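Local coordinates for uncharacterized HTH-type transcriptional regulator YurK (Bacillus subtilis, PDB 2IKK), which is uncharacterised but probably binds DNA as a GntR-type transcriptional regulator, the chain here being its C-terminal UTRA domain, at residues A[38-43]-A[58-63]; A[71-76]-A[155-160]. All coordinates share one frame; numbering follows the deposited sequence.

Both contacts belong to one antiparallel sheet of the UTRA domain, their centres about 16 Å apart. Interaction 1 pairs strand 33-41, the outermost of the sheet within this chain, with 57-66; interaction 2 pairs 71-80 with 150-160, and since 57-66 and 71-80 lie next to each other in the sheet, the two contacts meet there. On one face Glu60 CG packs 3.7 Å from Val76 CG1. On the other, Arg63 NH2 makes a salt bridge to Glu75 OE1, 3.0 Å long. That same arginine grips a sulfate, probably from the crystallisation liquor, about 5 Å from the Glu75 side chain between nearest atoms; Met97 N and His98 ND1 also bind it, so the spot could mark a pocket for an anion.

Interaction 1: A[38-43]-A[58-63]; sequences DIIPAS and VVELKR. With SO4 (sulfate ion), chain C.
Ile40 and Val58 form a hydrogen-bonded antiparallel pair: Ile40 N donates to Val58 O, and Val58 N returns a nearly straight bond (169°) to Ile40 O at 2.8 Å. Next along, Glu60 N reaches Asp38 O, while Ile39 sits opposite Val59 as a non-hydrogen-bonded pair, its CG1 touching Val59 CG2.

Traced outward from its base, the Glu60 side chain first sets Glu60 CB 3.8 Å from Asp38 O and 4.0 Å from Ile40 CD1. Past CG, which packs on Val76, the extended chain puts Glu60 CD 3.7 Å from Ile40 CD1. At the tip, Glu60 OE2 meets Ile40 CD1 at 3.4 Å and takes a hydrogen bond from His78 NE2, while Glu60 OE1 makes a long salt bridge to Lys62 NZ, which also pairs with Glu124. Ile40 gets there because its CG1 stands between its backbone N and carbonyl carbon (chi1 67°), beside Val58 CG2 at 3.7 Å, with CD1 extended beyond. Ala42 CB closes on the other branch, Val58 CG1.

Further along, Arg63 presents the edge of its guanidinium to a sulfate: NH1 holds O1 at 2.7 Å and NH2 bonds O3, with a further, weak bond from NH2 to O1. Ser43 OG caps Ile46 N at the start of helix 44-50, which leads on to strand 57-66. The contact is the antiparallel pairing of that strand with 33-41, outermost in the UTRA domain's sheet within this chain.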
ATOM      1  N   ASP A  38      25.421   7.138  11.511  1.00 29.89           N
ATOM      2  CA  ASP A  38      26.070   6.827  12.756  1.00 29.09           C
ATOM      3  C   ASP A  38      26.218   5.339  12.743  1.00 27.50           C
ATOM      4  O   ASP A  38      25.354   4.672  12.178  1.00 27.73           O
ATOM      5  CB  ASP A  38      25.179   7.171  13.934  1.00 30.17           C
ATOM      6  CG  ASP A  38      25.655   8.353  14.651  1.00 37.32           C
ATOM      7  OD1 ASP A  38      25.333   9.456  14.178  1.00 39.53           O
ATOM      8  OD2 ASP A  38      26.396   8.175  15.650  1.00 46.18           O
ATOM      9  N   ILE A  39      27.277   4.863  13.391  1.00 27.24           N
ATOM     10  CA  ILE A  39      27.440   3.432  13.668  1.00 26.70           C
ATOM     11  C   ILE A  39      26.878   3.154  15.026  1.00 27.51           C
ATOM     12  O   ILE A  39      27.293   3.778  16.066  1.00 25.36           O
ATOM     13  CB  ILE A  39      28.889   2.990  13.528  1.00 27.76           C
ATOM     14  CG1 ILE A  39      29.283   3.132  12.085  1.00 27.86           C
ATOM     15  CG2 ILE A  39      29.004   1.518  13.960  1.00 28.61           C
ATOM     16  CD1 ILE A  39      30.824   3.053  11.863  1.00 31.68           C
ATOM     17  N   ILE A  40      25.891   2.266  15.082  1.00 25.35           N
ATOM     18  CA  ILE A  40      25.234   1.969  16.356  1.00 25.31           C
ATOM     19  C   ILE A  40      25.041   0.470  16.551  1.00 26.07           C
ATOM     20  O   ILE A  40      25.038  -0.281  15.558  1.00 24.06           O
ATOM     21  CB  ILE A  40      23.812   2.646  16.459  1.00 25.29           C
ATOM     22  CG1 ILE A  40      22.824   2.011  15.442  1.00 27.30           C
ATOM     23  CG2 ILE A  40      23.900   4.203  16.233  1.00 28.56           C
ATOM     24  CD1 ILE A  40      21.322   2.477  15.574  1.00 25.82           C
ATOM     25  N   PRO A  41      24.799   0.038  17.804  1.00 26.58           N
ATOM     26  CA  PRO A  41      24.417  -1.357  18.000  1.00 26.45           C
ATOM     27  C   PRO A  41      23.011  -1.652  17.415  1.00 27.15           C
ATOM     28  O   PRO A  41      22.093  -0.841  17.584  1.00 23.64           O
ATOM     29  CB  PRO A  41      24.451  -1.563  19.538  1.00 25.70           C
ATOM     30  CG  PRO A  41      25.105  -0.278  20.126  1.00 29.46           C
ATOM     31  CD  PRO A  41      24.866   0.805  19.078  1.00 27.72           C
ATOM     32  N   ALA A  42      22.857  -2.799  16.750  1.00 25.24           N
ATOM     33  CA  ALA A  42      21.535  -3.236  16.257  1.00 25.62           C
ATOM     34  C   ALA A  42      20.516  -3.476  17.373  1.00 26.27           C
ATOM     35  O   ALA A  42      20.799  -4.186  18.338  1.00 25.41           O
ATOM     36  CB  ALA A  42      21.687  -4.510  15.303  1.00 25.20           C
ATOM     37  N   SER A  43      19.357  -2.841  17.251  1.00 24.44           N
ATOM     38  CA  SER A  43      18.228  -3.122  18.142  1.00 26.44           C
ATOM     39  C   SER A  43      17.713  -4.524  17.910  1.00 27.88           C
ATOM     40  O   SER A  43      18.103  -5.183  16.902  1.00 26.11           O
ATOM     41  CB  SER A  43      17.109  -2.120  17.868  1.00 27.31           C
ATOM     42  OG  SER A  43      16.589  -2.253  16.541  1.00 29.06           O
ATOM     43  N   VAL A  58      25.713  -1.611  13.227  1.00 20.59           N
ATOM     44  CA  VAL A  58      25.063  -1.303  11.975  1.00 20.39           C
ATOM     45  C   VAL A  58      25.250   0.150  11.627  1.00 21.39           C
ATOM     46  O   VAL A  58      25.461   0.952  12.530  1.00 23.60           O
ATOM     47  CB  VAL A  58      23.524  -1.670  12.004  1.00 21.21           C
ATOM     48  CG1 VAL A  58      23.291  -3.182  12.152  1.00 20.78           C
ATOM     49  CG2 VAL A  58      22.837  -0.869  13.060  1.00 21.03           C
ATOM     50  N   VAL A  59      25.255   0.483  10.352  1.00 18.54           N
ATOM     51  CA  VAL A  59      25.303   1.887   9.985  1.00 22.99           C
ATOM     52  C   VAL A  59      23.836   2.344   9.874  1.00 22.35           C
ATOM     53  O   VAL A  59      23.075   1.732   9.129  1.00 22.99           O
ATOM     54  CB  VAL A  59      26.004   2.071   8.614  1.00 23.13           C
ATOM     55  CG1 VAL A  59      25.904   3.475   8.156  1.00 26.52           C
ATOM     56  CG2 VAL A  59      27.458   1.650   8.759  1.00 24.64           C
ATOM     57  N   GLU A  60      23.446   3.384  10.631  1.00 23.19           N
ATOM     58  CA  GLU A  60      22.062   3.948  10.558  1.00 22.17           C
ATOM     59  C   GLU A  60      22.071   5.163   9.667  1.00 24.36           C
ATOM     60  O   GLU A  60      22.610   6.199  10.043  1.00 25.89           O
ATOM     61  CB  GLU A  60      21.554   4.259  11.973  1.00 24.00           C
ATOM     62  CG  GLU A  60      20.087   4.783  11.978  1.00 25.88           C
ATOM     63  CD  GLU A  60      19.528   4.858  13.377  1.00 30.36           C
ATOM     64  OE1 GLU A  60      19.934   5.819  14.029  1.00 32.77           O
ATOM     65  OE2 GLU A  60      18.802   3.935  13.845  1.00 32.66           O
ATOM     66  N   LEU A  61      21.589   5.010   8.442  1.00 22.52           N
ATOM     67  CA  LEU A  61      21.675   6.052   7.491  1.00 22.90           C
ATOM     68  C   LEU A  61      20.302   6.701   7.477  1.00 21.62           C
ATOM     69  O   LEU A  61      19.300   6.049   7.190  1.00 22.06           O
ATOM     70  CB  LEU A  61      21.994   5.469   6.117  1.00 22.22           C
ATOM     71  CG  LEU A  61      21.747   6.393   4.919  1.00 24.22           C
ATOM     72  CD1 LEU A  61      22.723   7.524   5.008  1.00 23.32           C
ATOM     73  CD2 LEU A  61      21.828   5.744   3.547  1.00 25.21           C
ATOM     74  N   LYS A  62      20.279   8.000   7.728  1.00 23.08           N
ATOM     75  CA  LYS A  62      19.027   8.814   7.624  1.00 23.85           C
ATOM     76  C   LYS A  62      19.082   9.793   6.434  1.00 24.46           C
ATOM     77  O   LYS A  62      20.054  10.548   6.225  1.00 24.22           O
ATOM     78  CB  LYS A  62      18.749   9.557   8.928  1.00 22.28           C
ATOM     79  CG  LYS A  62      18.600   8.604  10.083  1.00 26.58           C
ATOM     80  CD  LYS A  62      18.227   9.349  11.376  1.00 27.40           C
ATOM     81  CE  LYS A  62      17.798   8.375  12.475  1.00 32.81           C
ATOM     82  NZ  LYS A  62      17.828   9.149  13.766  1.00 38.78           N
ATOM     83  N   ARG A  63      18.063   9.712   5.593  1.00 22.22           N
ATOM     84  CA  ARG A  63      17.995  10.579   4.455  1.00 24.70           C
ATOM     85  C   ARG A  63      16.596  11.151   4.268  1.00 25.85           C
ATOM     86  O   ARG A  63      15.643  10.524   4.631  1.00 24.58           O
ATOM     87  CB  ARG A  63      18.374   9.824   3.207  1.00 23.77           C
ATOM     88  CG  ARG A  63      19.873   9.279   3.237  1.00 27.26           C
ATOM     89  CD  ARG A  63      20.371   8.714   1.853  1.00 28.58           C
ATOM     90  NE  ARG A  63      19.563   7.580   1.396  1.00 34.82           N
ATOM     91  CZ  ARG A  63      19.755   6.879   0.260  1.00 36.19           C
ATOM     92  NH1 ARG A  63      20.767   7.148  -0.584  1.00 34.44           N
ATOM     93  NH2 ARG A  63      18.929   5.863  -0.046  1.00 38.38           N
TER
HETATM   94  S   SO4 C 243      19.873   4.546  -3.413  1.00 39.68           S
HETATM   95  O1  SO4 C 243      20.824   5.213  -2.526  1.00 36.42           O
HETATM   96  O2  SO4 C 243      19.654   5.337  -4.628  1.00 42.58           O
HETATM   97  O3  SO4 C 243      18.633   4.336  -2.713  1.00 42.99           O
HETATM   98  O4  SO4 C 243      20.404   3.245  -3.900  1.00 41.26           O

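Interaction 2: A[71-76]-A[155-160]; sequences PLTFEV and SLFLMH
Antiparallel pairing in the interior of the UTRA sheet joins strands 71-80 and 150-160, far apart in sequence, through two hydrogen-bonded pairs, Phe74 with Leu158 and Val76 with Leu156. Phe74 N bonds Leu158 O at 3.0 Å, and Val76 N bonds Leu156 O at 2.8 Å.

Between these pairs, Glu75 and Phe157 run alongside each other on one face. Glu75 CG, anti to its own backbone N (chi1 173°), lies 3.5 Å from Phe157 CE1, and the carboxylate is turned 49° from the ring plane. Thr73 CG2 comes up at the edge of the same ring, 3.7 Å from Phe157 CD1. Glu75 OE2 hydrogen-bonds with Thr77 OG1, to which Ser155 OG is also bonded, and Glu75 OE1 takes the salt bridge from Arg63 NH2. With an alanine in place of Glu75, Arg63 and Thr77 would probably be left without their carboxylate partner, and Phe157 CE1 without the CG that packs on it.

On the opposite face Phe74 CD2 lies 3.9 Å from Leu158 CD1, and the Phe74 ring meets Tyr128. Leu72 and Thr73 form a classic beta bulge facing Leu65. At this end, one water accepts from His160 N and donates to Pro71 O and Leu72 O.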
ATOM      1  N   PRO A  71       9.101  17.882   1.917  1.00 35.38           N
ATOM      2  CA  PRO A  71       9.691  16.584   2.314  1.00 34.39           C
ATOM      3  C   PRO A  71       8.746  15.502   1.904  1.00 33.16           C
ATOM      4  O   PRO A  71       7.558  15.555   2.294  1.00 33.83           O
ATOM      5  CB  PRO A  71       9.725  16.665   3.855  1.00 34.90           C
ATOM      6  CG  PRO A  71       9.709  18.131   4.177  1.00 34.87           C
ATOM      7  CD  PRO A  71       8.858  18.745   3.099  1.00 36.66           C
ATOM      8  N   LEU A  72       9.213  14.532   1.121  1.00 29.55           N
ATOM      9  CA  LEU A  72       8.280  13.491   0.659  1.00 29.64           C
ATOM     10  C   LEU A  72       8.525  12.144   1.368  1.00 29.04           C
ATOM     11  O   LEU A  72       7.581  11.412   1.677  1.00 27.72           O
ATOM     12  CB  LEU A  72       8.319  13.371  -0.876  1.00 30.87           C
ATOM     13  CG  LEU A  72       7.865  12.071  -1.525  1.00 33.93           C
ATOM     14  CD1 LEU A  72       6.974  12.314  -2.719  1.00 41.25           C
ATOM     15  CD2 LEU A  72       9.174  11.269  -1.960  1.00 39.12           C
ATOM     16  N   THR A  73       9.809  11.827   1.624  1.00 27.99           N
ATOM     17  CA  THR A  73      10.109  10.564   2.329  1.00 27.53           C
ATOM     18  C   THR A  73      11.251  10.786   3.251  1.00 27.10           C
ATOM     19  O   THR A  73      12.296  11.329   2.835  1.00 29.05           O
ATOM     20  CB  THR A  73      10.543   9.458   1.378  1.00 28.16           C
ATOM     21  OG1 THR A  73       9.569   9.323   0.346  1.00 32.69           O
ATOM     22  CG2 THR A  73      10.658   8.141   2.110  1.00 23.40           C
ATOM     23  N   PHE A  74      11.050  10.374   4.503  1.00 25.26           N
ATOM     24  CA  PHE A  74      12.109  10.314   5.487  1.00 22.93           C
ATOM     25  C   PHE A  74      12.496   8.812   5.624  1.00 23.58           C
ATOM     26  O   PHE A  74      11.663   7.961   5.914  1.00 21.44           O
ATOM     27  CB  PHE A  74      11.668  10.994   6.816  1.00 24.89           C
ATOM     28  CG  PHE A  74      12.537  10.695   7.976  1.00 23.85           C
ATOM     29  CD1 PHE A  74      13.913  10.857   7.916  1.00 27.77           C
ATOM     30  CD2 PHE A  74      11.958  10.242   9.190  1.00 27.55           C
ATOM     31  CE1 PHE A  74      14.695  10.565   9.067  1.00 30.82           C
ATOM     32  CE2 PHE A  74      12.732   9.887  10.304  1.00 28.65           C
ATOM     33  CZ  PHE A  74      14.120  10.088  10.239  1.00 29.83           C
ATOM     34  N   GLU A  75      13.753   8.531   5.290  1.00 22.26           N
ATOM     35  CA  GLU A  75      14.211   7.134   5.172  1.00 23.48           C
ATOM     36  C   GLU A  75      15.188   6.869   6.332  1.00 21.80           C
ATOM     37  O   GLU A  75      16.110   7.692   6.666  1.00 22.05           O
ATOM     38  CB  GLU A  75      14.897   6.928   3.834  1.00 24.47           C
ATOM     39  CG  GLU A  75      15.576   5.538   3.659  1.00 22.12           C
ATOM     40  CD  GLU A  75      16.542   5.470   2.479  1.00 30.56           C
ATOM     41  OE1 GLU A  75      16.432   6.273   1.524  1.00 34.67           O
ATOM     42  OE2 GLU A  75      17.409   4.571   2.500  1.00 29.43           O
ATOM     43  N   VAL A  76      15.039   5.725   6.985  1.00 20.73           N
ATOM     44  CA  VAL A  76      16.092   5.343   7.949  1.00 19.72           C
ATOM     45  C   VAL A  76      16.444   3.899   7.479  1.00 20.04           C
ATOM     46  O   VAL A  76      15.578   3.057   7.540  1.00 18.00           O
ATOM     47  CB  VAL A  76      15.615   5.286   9.393  1.00 21.11           C
ATOM     48  CG1 VAL A  76      16.738   4.799  10.341  1.00 23.05           C
ATOM     49  CG2 VAL A  76      15.051   6.703   9.836  1.00 21.45           C
ATOM     50  N   SER A 155      14.976  -0.984   5.638  1.00 19.52           N
ATOM     51  CA  SER A 155      14.713   0.453   5.488  1.00 21.04           C
ATOM     52  C   SER A 155      13.347   0.687   6.077  1.00 21.43           C
ATOM     53  O   SER A 155      12.474  -0.175   6.022  1.00 23.72           O
ATOM     54  CB  SER A 155      14.745   0.832   3.981  1.00 21.73           C
ATOM     55  OG  SER A 155      16.034   0.798   3.243  1.00 22.26           O
ATOM     56  N   LEU A 156      13.136   1.862   6.641  1.00 20.94           N
ATOM     57  CA  LEU A 156      11.795   2.274   7.041  1.00 22.79           C
ATOM     58  C   LEU A 156      11.668   3.626   6.356  1.00 22.83           C
ATOM     59  O   LEU A 156      12.563   4.465   6.477  1.00 23.42           O
ATOM     60  CB  LEU A 156      11.767   2.457   8.500  1.00 24.11           C
ATOM     61  CG  LEU A 156      10.700   1.833   9.375  1.00 31.99           C
ATOM     62  CD1 LEU A 156      10.465   0.310   9.189  1.00 29.14           C
ATOM     63  CD2 LEU A 156      11.100   2.202  10.821  1.00 34.35           C
ATOM     64  N   PHE A 157      10.673   3.713   5.510  1.00 20.84           N
ATOM     65  CA  PHE A 157      10.327   4.952   4.805  1.00 24.10           C
ATOM     66  C   PHE A 157       9.047   5.496   5.429  1.00 23.35           C
ATOM     67  O   PHE A 157       8.064   4.741   5.586  1.00 24.16           O
ATOM     68  CB  PHE A 157      10.100   4.708   3.310  1.00 24.39           C
ATOM     69  CG  PHE A 157      11.254   4.032   2.570  1.00 27.90           C
ATOM     70  CD1 PHE A 157      12.286   4.795   2.018  1.00 31.63           C
ATOM     71  CD2 PHE A 157      11.272   2.652   2.382  1.00 31.86           C
ATOM     72  CE1 PHE A 157      13.318   4.181   1.315  1.00 31.76           C
ATOM     73  CE2 PHE A 157      12.364   2.022   1.677  1.00 26.02           C
ATOM     74  CZ  PHE A 157      13.328   2.802   1.137  1.00 29.93           C
ATOM     75  N   LEU A 158       9.048   6.787   5.789  1.00 23.60           N
ATOM     76  CA  LEU A 158       7.887   7.492   6.378  1.00 22.66           C
ATOM     77  C   LEU A 158       7.447   8.584   5.423  1.00 22.35           C
ATOM     78  O   LEU A 158       8.303   9.305   4.846  1.00 22.32           O
ATOM     79  CB  LEU A 158       8.200   8.057   7.755  1.00 22.77           C
ATOM     80  CG  LEU A 158       8.492   7.009   8.776  1.00 20.92           C
ATOM     81  CD1 LEU A 158       9.071   7.688   9.968  1.00 25.79           C
ATOM     82  CD2 LEU A 158       7.224   6.278   9.144  1.00 21.82           C
HETATM   83  N   MSE A 159       6.129   8.664   5.169  1.00 21.43           N
HETATM   84  CA  MSE A 159       5.613   9.617   4.211  1.00 23.19           C
HETATM   85  C   MSE A 159       4.298  10.133   4.775  1.00 22.76           C
HETATM   86  O   MSE A 159       3.503   9.349   5.168  1.00 21.83           O
HETATM   87  CB  MSE A 159       5.341   8.962   2.844  1.00 23.05           C
HETATM   88  CG  MSE A 159       6.655   8.495   2.265  1.00 27.21           C
HETATM   89 SE   MSE A 159       6.529   6.542   2.364  0.70 44.96          SE
HETATM   90  CE  MSE A 159       6.064   6.991   0.732  1.00 12.94           C
ATOM     91  N   HIS A 160       4.110  11.465   4.773  1.00 22.36           N
ATOM     92  CA  HIS A 160       2.865  12.007   5.327  1.00 19.54           C
ATOM     93  C   HIS A 160       1.679  11.503   4.536  1.00 19.63           C
ATOM     94  O   HIS A 160       1.681  11.492   3.288  1.00 21.10           O
ATOM     95  CB  HIS A 160       2.979  13.565   5.301  1.00 22.09           C
ATOM     96  CG  HIS A 160       1.932  14.262   6.123  1.00 23.74           C
ATOM     97  ND1 HIS A 160       0.670  14.536   5.634  1.00 25.52           N
ATOM     98  CD2 HIS A 160       1.944  14.707   7.412  1.00 23.70           C
ATOM     99  CE1 HIS A 160      -0.044  15.134   6.570  1.00 21.74           C
ATOM    100  NE2 HIS A 160       0.703  15.270   7.660  1.00 22.26           N
TER
HETATM  101  O   HOH W   1       5.744  13.146   3.121  1.00 29.70           O